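Side-chain contacts in D,D-dipeptidase/D,D-carboxypeptidase (Enterococcus faecalis, PDB 4MUQ), which is a zinc-dependent D,D-peptidase of vancomycin resistance, probably cleaving D-Ala-D-Ala dipeptides and removing terminal D-alanine from cell-wall precursors: residues A[56-61]-A[140-145]; A[65-70]-A[133-138]; A[214-219]-A[227-232]; A[235-238]-A[244-247]. One frame throughout, in Å; residues are numbered along the deposited sequence.

Interaction 1. Residues A[56-61]-A[140-145]; sequences QLIFEK and RRAAPD
I58 and A143 mark the closest approach of the two backbones, their CA atoms 6.9 Å apart, where helix 49-62 runs past the C-terminal part of helix 134-142 and the following A143 to D145. A143 to D145 keep helical backbone angles, and D145 N still bonds to A142 O. The contact is carried by one isoleucine against two alanines. The CB of I58 points at the other segment, and its two branches divide the work. CD1, at the end of an extended chain (chi2 167°), reaches the backbone of A143 and comes within 4.2 Å of its CA. CG2 meets the methyl of A142, with I58 CG2 to A142 CB at 4.3 Å. F148, on strand 148-150, touches both I58 and A143, so this small apolar cluster ties the two helices to the sheet of the peptidase domain. Further out, K61 and D145 face each other without direct contact, K61 NZ lying 5.9 Å from D145 OD2. A water spans them: it donates to D145 OD2 at 2.9 Å and accepts from K61 NZ at 3.2 Å. D145 has a direct salt bridge elsewhere, from OD1 to K178. The contact therefore rests on the fit of one branched side chain against small residues, while the opposite charges at its exposed edge probably add a modest, water-screened attraction.

Interaction 2. Residues A[65-70]-A[133-138]; sequences GNSIVP and DGICDE
S67 and I68 face I135 and C136 where the start of strand 68-72 passes the first turn of helix 134-142, with CA atoms 7.4 Å apart for S67 and I135 and 7.1 Å for I68 and C136. I135 carries most of the helix's side of the contact. Both of its branches press on the serine hydroxyl: in the one of its two conformers described here, S67 OG is 3.5 Å from I135 CG1 and 3.6 Å from I135 CG2, so the oxygen sits over the fork of the isoleucine. A chi1 of 56° brings OG to these branches while leaving it hydrogen-bonded to the carbonyl of A64, its polar partner on its own side of the contact. In this hedgehog/DD-peptidase fold, strand 68-72 is an outer strand of the four-stranded antiparallel sheet that also carries zinc ligands D115 and H168; helix 134-142 packs beside it, with helix 49-62 completing the cluster through F59 and I62. I68 is the other half of the contact. Its CD1 lies 4.1 Å from I135 CG1, the two side chains meeting at a slant, and 3.9 Å from the carbonyl oxygen of I135. Lower on the same side chain, I68 CG1 approaches C136 SG at 4.4 Å. That sulfur comes from a CB directed across the line between the segments rather than along it, and the C136 side chain also packs on F130 and on L118 of strand 113-118.

Interaction 3. Residues A[214-219]-A[227-232]; sequences EIYYVP and IKIPEN
This is a side-chain contact between strands of two different sheets: Y216 and V218 lie on strand 213-219 of a four-stranded antiparallel sheet, I227 and I229 on strand 224-230, which pairs instead with strand 3-9. The strand axes run nearly antiparallel, at 153°, but stay 9.9 Å apart at their closest, too far for backbone pairing, so side chains fill the gap. I227 is the central residue. Its CG1 branch meets the valine, with I227 CG1 at 4.1 Å from V218 CG1 and 4.2 Å from V218 CG2, nearly equidistant from the two methyls. Its CG2 branch touches the tyrosine, 3.9 Å from Y216 OH. The side chains of Y216 and I227 run past each other in opposite senses, and the atom of Y216 closest to I227 is OH. The same oxygen comes within 4.1 Å of I229 CD1; chi2 of -73° turns that methyl toward the tyrosine from a CB that points elsewhere. A water donates to K228 O at 2.6 Å, though its modelled closeness to Y216 OH is doubtful. V247, on the neighbouring strand 244-250, also touches Y216, I227 and I229. The chemistry is thus mainly apolar: methyls of I227 and I229 lie against the phenol oxygen, and V218 packs on I227 CG1, so the two sheets are joined here largely by branched aliphatic side chains.

Interaction 4. Residues A[235-238]-A[244-247]; sequences YQIS and GFVV. With PE3 (3,6,9,12,15,18,21,24,27,30,33,36,39-tridecaoxahentetracontane-1,41-diol), chain I.
S238 and V246 form the tight end of this antiparallel hairpin, a hydrogen-bonded pair gripped by two backbone bonds: S238 N to V246 O at 3.0 Å, and V246 N to S238 O at 2.8 Å. S238 O does more, because F245 CA-H also points at it and it lies at the edge of the F245 ring, near its plane, with S238 O 3.9 Å from F245 CD1. One residue along, I237 and V247 are a non-hydrogen-bonded pair. There I237 CG2 packs on F245 CB at 4.2 Å and I237 CG1 on V247 CG2 at 4.3 Å; chi1 of -57° holds CG2 anti to the backbone N, on the side of F245. Between this tight part and the looser Y235 and Q236 end lies a water, donating at 2.8 Å to V246 O, which also takes the S238 N bond, and more weakly to Q236 O. At the loose end Q236 CG touches a polyethylene glycol fragment, 3.7 Å from its C38. The amide of Q236 reaches W250 through OE1. Strand 234-239 is the outermost strand of its four-stranded sheet, while strand 244-250 also pairs with strand 213-219; the face bearing I237, F245 and V247 is covered by strands 3-9 and 224-230, and the hydroxyl of S238, on the other face, bonds to the backbone of L18.

Overall arrangement
The four contacts form two pairs. Interactions 1 and 2 share helix 134-142 and touch through F59 and I68, on the peptidase domain with its zinc site; interactions 3 and 4 lie in the C-terminal β region, their centres about 7 Å apart, and join where strands 213-219 and 244-250 pair. Between the pairs, the centres of interactions 2 and 3 are about 37 Å apart. Interaction 4 is held by backbone hydrogen bonds, since its strands are neighbours in one sheet. The others join separate elements mainly by side chains. Interactions 1, 3 and 4 are buried and interaction 2 partly so, though interaction 1 has a K61-water-D145 bridge at its exposed edge.

Interaction 1. Residues A[56-61]-A[140-145]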
loop_
_atom_site.group_PDB
_atom_site.type_symbol
_atom_site.label_atom_id
_atom_site.label_comp_id
_atom_site.label_asym_id
_atom_site.label_seq_id
_atom_site.Cartn_x
_atom_site.Cartn_y
_atom_site.Cartn_z
ATOM N N GLN A 56 0.610 -13.761 -4.865
ATOM C CA GLN A 56 0.890 -15.126 -5.289
ATOM C C GLN A 56 2.387 -15.375 -5.468
ATOM O O GLN A 56 2.889 -16.435 -5.087
ATOM C CB GLN A 56 0.133 -15.477 -6.575
ATOM C CG GLN A 56 -1.375 -15.604 -6.388
ATOM C CD GLN A 56 -1.754 -16.731 -5.440
ATOM O OE1 GLN A 56 -1.059 -17.749 -5.354
ATOM N NE2 GLN A 56 -2.857 -16.554 -4.725
ATOM N N LEU A 57 3.103 -14.409 -6.042
ATOM C CA LEU A 57 4.551 -14.540 -6.193
ATOM C C LEU A 57 5.252 -14.703 -4.840
ATOM O O LEU A 57 6.171 -15.512 -4.708
ATOM C CB LEU A 57 5.134 -13.336 -6.947
ATOM C CG LEU A 57 4.794 -13.182 -8.428
ATOM C CD1 LEU A 57 5.366 -11.880 -8.963
ATOM C CD2 LEU A 57 5.328 -14.355 -9.237
ATOM N N ILE A 58 4.827 -13.943 -3.835
ATOM C CA ILE A 58 5.459 -14.054 -2.522
ATOM C C ILE A 58 5.166 -15.412 -1.887
ATOM O O ILE A 58 6.068 -16.049 -1.344
ATOM C CB ILE A 58 5.028 -12.928 -1.563
ATOM C CG1 ILE A 58 5.330 -11.554 -2.158
ATOM C CG2 ILE A 58 5.770 -13.052 -0.252
ATOM C CD1 ILE A 58 4.659 -10.410 -1.413
ATOM N N PHE A 59 3.905 -15.839 -1.957
ATOM C CA PHE A 59 3.498 -17.141 -1.425
ATOM C C PHE A 59 4.293 -18.258 -2.100
ATOM O O PHE A 59 4.727 -19.210 -1.438
ATOM C CB PHE A 59 1.993 -17.366 -1.615
ATOM C CG PHE A 59 1.128 -16.518 -0.734
ATOM C CD1 PHE A 59 1.625 -15.961 0.438
ATOM C CD2 PHE A 59 -0.189 -16.262 -1.091
ATOM C CE1 PHE A 59 0.814 -15.170 1.244
ATOM C CE2 PHE A 59 -1.003 -15.474 -0.293
ATOM C CZ PHE A 59 -0.497 -14.926 0.874
ATOM N N GLU A 60 4.508 -18.135 -3.411
ATOM C CA GLU A 60 5.335 -19.093 -4.146
ATOM C C GLU A 60 6.763 -19.090 -3.619
ATOM O O GLU A 60 7.356 -20.145 -3.389
ATOM C CB GLU A 60 5.376 -18.763 -5.644
ATOM C CG GLU A 60 4.063 -18.962 -6.395
ATOM C CD GLU A 60 4.048 -18.248 -7.744
ATOM O OE1 GLU A 60 5.124 -18.124 -8.368
ATOM O OE2 GLU A 60 2.959 -17.805 -8.173
ATOM N N LYS A 61 7.309 -17.892 -3.439
ATOM C CA LYS A 61 8.717 -17.733 -3.089
ATOM C C LYS A 61 9.046 -18.350 -1.730
ATOM O O LYS A 61 10.101 -18.973 -1.564
ATOM C CB LYS A 61 9.093 -16.246 -3.123
ATOM C CG LYS A 61 10.458 -15.899 -2.527
ATOM C CD LYS A 61 11.619 -16.475 -3.330
ATOM C CE LYS A 61 12.894 -15.666 -3.103
ATOM N NZ LYS A 61 13.023 -15.189 -1.692
ATOM N N ARG A 140 6.830 -11.645 5.871
ATOM C CA ARG A 140 7.072 -10.268 6.265
ATOM C C ARG A 140 8.438 -9.803 5.778
ATOM O O ARG A 140 8.581 -8.667 5.313
ATOM C CB ARG A 140 6.933 -10.131 7.787
ATOM C CG ARG A 140 7.150 -8.739 8.327
ATOM C CD ARG A 140 7.096 -8.767 9.842
ATOM N NE ARG A 140 5.730 -8.887 10.361
ATOM C CZ ARG A 140 5.231 -9.998 10.905
ATOM N NH1 ARG A 140 5.951 -11.106 10.973
ATOM N NH2 ARG A 140 3.992 -10.008 11.377
ATOM N N ARG A 141 9.431 -10.680 5.844
ATOM C CA ARG A 141 10.787 -10.327 5.429
ATOM C C ARG A 141 10.956 -10.294 3.904
ATOM O O ARG A 141 11.780 -9.547 3.378
ATOM C CB ARG A 141 11.813 -11.251 6.092
ATOM C CG ARG A 141 11.883 -11.081 7.615
ATOM C CD ARG A 141 12.959 -11.960 8.241
ATOM N NE ARG A 141 13.270 -11.566 9.616
ATOM C CZ ARG A 141 14.417 -11.838 10.232
ATOM N NH1 ARG A 141 15.374 -12.503 9.597
ATOM N NH2 ARG A 141 14.614 -11.442 11.482
ATOM N N ALA A 142 10.162 -11.090 3.189
ATOM C CA ALA A 142 10.207 -11.100 1.720
ATOM C C ALA A 142 9.397 -9.961 1.093
ATOM O O ALA A 142 9.712 -9.483 -0.003
ATOM C CB ALA A 142 9.720 -12.423 1.187
ATOM N N ALA A 143 8.354 -9.530 1.788
ATOM C CA ALA A 143 7.389 -8.585 1.243
ATOM C C ALA A 143 7.981 -7.333 0.570
ATOM O O ALA A 143 7.555 -6.977 -0.538
ATOM C CB ALA A 143 6.363 -8.202 2.316
ATOM N N PRO A 144 8.965 -6.669 1.213
ATOM C CA PRO A 144 9.453 -5.422 0.596
ATOM C C PRO A 144 10.206 -5.632 -0.720
ATOM O O PRO A 144 10.326 -4.685 -1.509
ATOM C CB PRO A 144 10.376 -4.840 1.671
ATOM C CG PRO A 144 9.851 -5.418 2.964
ATOM C CD PRO A 144 9.483 -6.825 2.588
ATOM N N ASP A 145 10.686 -6.847 -0.969
ATOM C CA ASP A 145 11.306 -7.162 -2.247
ATOM C C ASP A 145 10.286 -7.225 -3.384
ATOM O O ASP A 145 10.663 -7.233 -4.557
ATOM C CB ASP A 145 12.084 -8.479 -2.165
ATOM C CG ASP A 145 13.331 -8.374 -1.307
ATOM O OD1 ASP A 145 13.915 -7.272 -1.223
ATOM O OD2 ASP A 145 13.730 -9.403 -0.719
HETATM O O HOH W 1 12.651 -12.041 -1.168
#

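Interaction 2. Residues A[65-70]-A[133-138]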
loop_
_atom_site.group_PDB
_atom_site.type_symbol
_atom_site.label_atom_id
_atom_site.label_comp_id
_atom_site.label_asym_id
_atom_site.label_seq_id
_atom_site.Cartn_x
_atom_site.Cartn_y
_atom_site.Cartn_z
ATOM N N GLY A 65 2.267 -22.553 0.975
ATOM C CA GLY A 65 1.249 -23.584 0.868
ATOM C C GLY A 65 -0.103 -23.044 1.304
ATOM O O GLY A 65 -0.615 -22.083 0.732
ATOM N N ASN A 66 -0.668 -23.657 2.336
ATOM C CA ASN A 66 -1.923 -23.211 2.914
ATOM C C ASN A 66 -1.742 -22.649 4.314
ATOM O O ASN A 66 -2.719 -22.456 5.029
ATOM C CB ASN A 66 -2.906 -24.381 2.973
ATOM C CG ASN A 66 -3.247 -24.909 1.609
ATOM O OD1 ASN A 66 -3.933 -24.236 0.837
ATOM N ND2 ASN A 66 -2.768 -26.106 1.292
ATOM N N SER A 67 -0.494 -22.391 4.701
ATOM C CA SER A 67 -0.217 -21.957 6.066
ATOM C C SER A 67 -0.603 -20.500 6.329
ATOM O O SER A 67 -0.833 -20.120 7.481
ATOM C CB SER A 67 1.251 -22.219 6.429
ATOM O OG SER A 67 2.122 -21.597 5.504
ATOM N N ILE A 68 -0.689 -19.698 5.271
ATOM C CA ILE A 68 -1.122 -18.312 5.399
ATOM C C ILE A 68 -2.426 -18.127 4.655
ATOM O O ILE A 68 -2.553 -18.530 3.499
ATOM C CB ILE A 68 -0.092 -17.315 4.830
ATOM C CG1 ILE A 68 1.203 -17.373 5.641
ATOM C CG2 ILE A 68 -0.660 -15.892 4.833
ATOM C CD1 ILE A 68 2.359 -16.598 5.023
ATOM N N VAL A 69 -3.400 -17.523 5.322
ATOM C CA VAL A 69 -4.667 -17.244 4.670
ATOM C C VAL A 69 -4.961 -15.748 4.617
ATOM O O VAL A 69 -4.623 -14.995 5.544
ATOM C CB VAL A 69 -5.829 -17.985 5.346
ATOM C CG1 VAL A 69 -5.622 -19.495 5.257
ATOM C CG2 VAL A 69 -5.960 -17.552 6.781
ATOM N N PRO A 70 -5.571 -15.309 3.510
ATOM C CA PRO A 70 -6.033 -13.927 3.443
ATOM C C PRO A 70 -7.293 -13.822 4.284
ATOM O O PRO A 70 -8.178 -14.675 4.190
ATOM C CB PRO A 70 -6.324 -13.727 1.958
ATOM C CG PRO A 70 -6.668 -15.082 1.452
ATOM C CD PRO A 70 -5.845 -16.052 2.266
ATOM N N ASP A 133 7.467 -14.973 13.739
ATOM C CA ASP A 133 8.185 -16.236 13.649
ATOM C C ASP A 133 7.684 -17.043 12.470
ATOM O O ASP A 133 6.615 -16.763 11.928
ATOM C CB ASP A 133 7.946 -17.072 14.901
ATOM C CG ASP A 133 8.428 -16.394 16.138
ATOM O OD1 ASP A 133 9.652 -16.204 16.235
ATOM O OD2 ASP A 133 7.588 -16.047 16.994
ATOM N N GLY A 134 8.464 -18.041 12.078
ATOM C CA GLY A 134 8.029 -19.016 11.095
ATOM C C GLY A 134 7.638 -18.428 9.754
ATOM O O GLY A 134 8.185 -17.411 9.317
ATOM N N ILE A 135 6.671 -19.078 9.116
ATOM C CA ILE A 135 6.261 -18.743 7.759
ATOM C C ILE A 135 5.730 -17.316 7.636
ATOM O O ILE A 135 5.963 -16.654 6.626
ATOM C CB ILE A 135 5.235 -19.780 7.210
ATOM C CG1 ILE A 135 5.031 -19.596 5.706
ATOM C CG2 ILE A 135 3.912 -19.712 7.970
ATOM C CD1 ILE A 135 6.290 -19.847 4.892
ATOM N N CYS A 136 5.031 -16.833 8.662
ATOM C CA CYS A 136 4.492 -15.480 8.621
ATOM C C CYS A 136 5.612 -14.452 8.582
ATOM O O CYS A 136 5.513 -13.434 7.893
ATOM C CB CYS A 136 3.573 -15.205 9.810
ATOM S SG CYS A 136 2.090 -16.214 9.825
ATOM N N ASP A 137 6.687 -14.725 9.314
ATOM C CA ASP A 137 7.825 -13.814 9.300
ATOM C C ASP A 137 8.637 -13.937 8.012
ATOM O O ASP A 137 9.237 -12.957 7.562
ATOM C CB ASP A 137 8.731 -14.010 10.509
ATOM C CG ASP A 137 9.500 -12.753 10.850
ATOM O OD1 ASP A 137 8.868 -11.678 10.921
ATOM O OD2 ASP A 137 10.734 -12.831 11.013
ATOM N N GLU A 138 8.647 -15.123 7.414
ATOM C CA GLU A 138 9.232 -15.278 6.085
ATOM C C GLU A 138 8.498 -14.396 5.084
ATOM O O GLU A 138 9.121 -13.727 4.255
ATOM C CB GLU A 138 9.176 -16.736 5.624
ATOM C CG GLU A 138 10.180 -17.652 6.303
ATOM C CD GLU A 138 10.319 -18.986 5.586
ATOM O OE1 GLU A 138 10.163 -20.034 6.245
ATOM O OE2 GLU A 138 10.588 -18.988 4.364
#

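Interaction 3. Residues A[214-219]-A[227-232]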
loop_
_atom_site.group_PDB
_atom_site.type_symbol
_atom_site.label_atom_id
_atom_site.label_comp_id
_atom_site.label_asym_id
_atom_site.label_seq_id
_atom_site.Cartn_x
_atom_site.Cartn_y
_atom_site.Cartn_z
ATOM N N GLU A 214 14.839 5.584 -11.166
ATOM C CA GLU A 214 14.801 6.931 -10.613
ATOM C C GLU A 214 13.397 7.271 -10.160
ATOM O O GLU A 214 12.414 6.865 -10.789
ATOM C CB GLU A 214 15.275 7.959 -11.634
ATOM C CG GLU A 214 16.762 7.899 -11.913
ATOM C CD GLU A 214 17.234 9.060 -12.758
ATOM O OE1 GLU A 214 16.887 9.099 -13.956
ATOM O OE2 GLU A 214 17.948 9.935 -12.220
ATOM N N ILE A 215 13.305 8.003 -9.055
ATOM C CA ILE A 215 12.023 8.386 -8.475
ATOM C C ILE A 215 12.056 9.874 -8.145
ATOM O O ILE A 215 13.064 10.386 -7.639
ATOM C CB ILE A 215 11.761 7.613 -7.185
ATOM C CG1 ILE A 215 11.797 6.113 -7.456
ATOM C CG2 ILE A 215 10.403 7.973 -6.601
ATOM C CD1 ILE A 215 11.785 5.286 -6.206
ATOM N N TYR A 216 10.968 10.576 -8.447
ATOM C CA TYR A 216 10.889 11.990 -8.097
ATOM C C TYR A 216 9.458 12.449 -7.864
ATOM O O TYR A 216 8.496 11.815 -8.312
ATOM C CB TYR A 216 11.613 12.884 -9.123
ATOM C CG TYR A 216 11.075 12.846 -10.538
ATOM C CD1 TYR A 216 10.219 13.841 -11.004
ATOM C CD2 TYR A 216 11.438 11.830 -11.413
ATOM C CE1 TYR A 216 9.739 13.818 -12.299
ATOM C CE2 TYR A 216 10.963 11.799 -12.711
ATOM C CZ TYR A 216 10.112 12.798 -13.146
ATOM O OH TYR A 216 9.635 12.775 -14.437
ATOM N N TYR A 217 9.338 13.557 -7.142
ATOM C CA TYR A 217 8.056 14.147 -6.805
ATOM C C TYR A 217 7.769 15.334 -7.712
ATOM O O TYR A 217 8.678 16.086 -8.062
ATOM C CB TYR A 217 8.084 14.606 -5.346
ATOM C CG TYR A 217 6.893 15.434 -4.931
ATOM C CD1 TYR A 217 5.668 14.836 -4.644
ATOM C CD2 TYR A 217 6.995 16.811 -4.811
ATOM C CE1 TYR A 217 4.586 15.595 -4.259
ATOM C CE2 TYR A 217 5.915 17.573 -4.428
ATOM C CZ TYR A 217 4.711 16.955 -4.151
ATOM O OH TYR A 217 3.637 17.725 -3.766
ATOM N N VAL A 218 6.503 15.480 -8.096
ATOM C CA VAL A 218 6.034 16.610 -8.884
ATOM C C VAL A 218 4.815 17.199 -8.186
ATOM O O VAL A 218 3.798 16.526 -8.049
ATOM C CB VAL A 218 5.626 16.175 -10.309
ATOM C CG1 VAL A 218 5.111 17.365 -11.106
ATOM C CG2 VAL A 218 6.795 15.521 -11.031
ATOM N N PRO A 219 4.906 18.449 -7.718
ATOM C CA PRO A 219 3.732 19.051 -7.071
ATOM C C PRO A 219 2.586 19.285 -8.060
ATOM O O PRO A 219 2.819 19.673 -9.207
ATOM C CB PRO A 219 4.269 20.399 -6.575
ATOM C CG PRO A 219 5.394 20.728 -7.516
ATOM C CD PRO A 219 6.033 19.397 -7.820
ATOM N N ILE A 227 4.175 16.656 -16.821
ATOM C CA ILE A 227 5.293 15.789 -16.468
ATOM C C ILE A 227 5.929 15.315 -17.766
ATOM O O ILE A 227 5.221 15.006 -18.727
ATOM C CB ILE A 227 4.809 14.572 -15.654
ATOM C CG1 ILE A 227 4.247 15.027 -14.305
ATOM C CG2 ILE A 227 5.936 13.575 -15.435
ATOM C CD1 ILE A 227 3.731 13.892 -13.437
ATOM N N LYS A 228 7.256 15.285 -17.826
ATOM C CA LYS A 228 7.901 14.717 -19.005
ATOM C C LYS A 228 8.625 13.400 -18.713
ATOM O O LYS A 228 9.257 13.227 -17.669
ATOM C CB LYS A 228 8.799 15.731 -19.720
ATOM C CG LYS A 228 9.943 16.267 -18.899
ATOM C CD LYS A 228 10.879 17.054 -19.793
ATOM C CE LYS A 228 12.159 17.399 -19.072
ATOM N NZ LYS A 228 12.848 16.189 -18.543
ATOM N N ILE A 229 8.498 12.472 -19.657
ATOM C CA ILE A 229 8.950 11.098 -19.495
ATOM C C ILE A 229 9.706 10.699 -20.752
ATOM O O ILE A 229 9.324 11.095 -21.853
ATOM C CB ILE A 229 7.741 10.153 -19.364
ATOM C CG1 ILE A 229 6.801 10.612 -18.245
ATOM C CG2 ILE A 229 8.185 8.721 -19.134
ATOM C CD1 ILE A 229 7.335 10.383 -16.849
ATOM N N PRO A 230 10.795 9.930 -20.602
ATOM C CA PRO A 230 11.422 9.378 -21.804
ATOM C C PRO A 230 10.511 8.347 -22.465
ATOM O O PRO A 230 9.904 7.524 -21.779
ATOM C CB PRO A 230 12.677 8.691 -21.262
ATOM C CG PRO A 230 12.960 9.380 -19.966
ATOM C CD PRO A 230 11.615 9.719 -19.397
ATOM N N GLU A 231 10.414 8.404 -23.790
ATOM C CA GLU A 231 9.776 7.346 -24.564
ATOM C C GLU A 231 10.574 6.068 -24.355
ATOM O O GLU A 231 10.069 4.956 -24.530
ATOM C CB GLU A 231 9.787 7.698 -26.051
ATOM C CG GLU A 231 8.994 8.941 -26.420
ATOM C CD GLU A 231 7.660 8.615 -27.061
ATOM O OE1 GLU A 231 6.804 8.009 -26.381
ATOM O OE2 GLU A 231 7.471 8.961 -28.246
ATOM N N ASN A 232 11.834 6.258 -23.978
ATOM C CA ASN A 232 12.799 5.187 -23.809
ATOM C C ASN A 232 12.803 4.617 -22.391
ATOM O O ASN A 232 13.865 4.328 -21.834
ATOM C CB ASN A 232 14.190 5.719 -24.156
ATOM C CG ASN A 232 15.191 4.617 -24.423
ATOM O OD1 ASN A 232 14.844 3.558 -24.945
ATOM N ND2 ASN A 232 16.445 4.860 -24.060
HETATM O O HOH W 2 11.255 12.455 -16.234
#

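Interaction 4. Residues A[235-238]-A[244-247]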
loop_
_atom_site.group_PDB
_atom_site.type_symbol
_atom_site.label_atom_id
_atom_site.label_comp_id
_atom_site.label_asym_id
_atom_site.label_seq_id
_atom_site.Cartn_x
_atom_site.Cartn_y
_atom_site.Cartn_z
ATOM N N TYR A 235 7.637 3.317 -17.133
ATOM C CA TYR A 235 7.422 4.275 -16.054
ATOM C C TYR A 235 6.087 4.077 -15.354
ATOM O O TYR A 235 5.162 3.482 -15.913
ATOM C CB TYR A 235 7.499 5.705 -16.584
ATOM C CG TYR A 235 6.302 6.121 -17.404
ATOM C CD1 TYR A 235 5.254 6.834 -16.829
ATOM C CD2 TYR A 235 6.218 5.801 -18.753
ATOM C CE1 TYR A 235 4.164 7.217 -17.575
ATOM C CE2 TYR A 235 5.132 6.180 -19.506
ATOM C CZ TYR A 235 4.108 6.886 -18.911
ATOM O OH TYR A 235 3.025 7.262 -19.667
ATOM N N GLN A 236 6.003 4.603 -14.139
ATOM C CA GLN A 236 4.764 4.628 -13.373
ATOM C C GLN A 236 4.577 6.015 -12.799
ATOM O O GLN A 236 5.554 6.709 -12.497
ATOM C CB GLN A 236 4.829 3.656 -12.200
ATOM C CG GLN A 236 4.915 2.195 -12.570
ATOM C CD GLN A 236 5.464 1.366 -11.426
ATOM O OE1 GLN A 236 6.646 1.463 -11.092
ATOM N NE2 GLN A 236 4.607 0.561 -10.808
ATOM N N ILE A 237 3.321 6.419 -12.656
ATOM C CA ILE A 237 2.978 7.649 -11.961
ATOM C C ILE A 237 1.871 7.361 -10.960
ATOM O O ILE A 237 0.909 6.651 -11.271
ATOM C CB ILE A 237 2.501 8.746 -12.941
ATOM C CG1 ILE A 237 3.574 9.019 -13.996
ATOM C CG2 ILE A 237 2.151 10.026 -12.177
ATOM C CD1 ILE A 237 3.154 10.007 -15.068
ATOM N N SER A 238 2.010 7.893 -9.752
ATOM C CA SER A 238 0.943 7.784 -8.760
ATOM C C SER A 238 0.705 9.138 -8.118
ATOM O O SER A 238 1.639 9.916 -7.941
ATOM C CB SER A 238 1.336 6.796 -7.657
ATOM O OG SER A 238 0.323 6.743 -6.657
ATOM N N GLY A 244 0.344 16.019 -4.821
ATOM C CA GLY A 244 1.169 15.846 -6.005
ATOM C C GLY A 244 1.359 14.406 -6.436
ATOM O O GLY A 244 0.604 13.491 -6.042
ATOM N N PHE A 245 2.395 14.209 -7.245
ATOM C CA PHE A 245 2.614 12.955 -7.929
ATOM C C PHE A 245 4.007 12.419 -7.644
ATOM O O PHE A 245 4.959 13.189 -7.450
ATOM C CB PHE A 245 2.430 13.141 -9.441
ATOM C CG PHE A 245 1.076 13.667 -9.834
ATOM C CD1 PHE A 245 -0.016 12.805 -9.931
ATOM C CD2 PHE A 245 0.885 15.016 -10.094
ATOM C CE1 PHE A 245 -1.265 13.285 -10.295
ATOM C CE2 PHE A 245 -0.366 15.503 -10.455
ATOM C CZ PHE A 245 -1.444 14.634 -10.557
ATOM N N VAL A 246 4.119 11.095 -7.628
ATOM C CA VAL A 246 5.404 10.424 -7.570
ATOM C C VAL A 246 5.612 9.669 -8.879
ATOM O O VAL A 246 4.759 8.869 -9.295
ATOM C CB VAL A 246 5.478 9.457 -6.385
ATOM C CG1 VAL A 246 6.809 8.712 -6.386
ATOM C CG2 VAL A 246 5.312 10.229 -5.093
ATOM N N VAL A 247 6.741 9.933 -9.522
ATOM C CA VAL A 247 7.069 9.351 -10.814
ATOM C C VAL A 247 8.211 8.355 -10.645
ATOM O O VAL A 247 9.239 8.678 -10.031
ATOM C CB VAL A 247 7.492 10.449 -11.825
ATOM C CG1 VAL A 247 7.816 9.839 -13.177
ATOM C CG2 VAL A 247 6.390 11.498 -11.941
HETATM O O43 PE3 I . 8.554 -3.329 -15.257
HETATM C C42 PE3 I . 8.140 -3.003 -13.925
HETATM C C41 PE3 I . 6.654 -2.623 -13.899
HETATM O O40 PE3 I . 6.388 -1.477 -14.739
HETATM C C39 PE3 I . 4.981 -1.147 -14.678
HETATM C C38 PE3 I . 4.607 0.061 -15.543
HETATM O O37 PE3 I . 4.903 -0.168 -16.932
HETATM O O HOH W 3 5.354 6.124 -9.303
#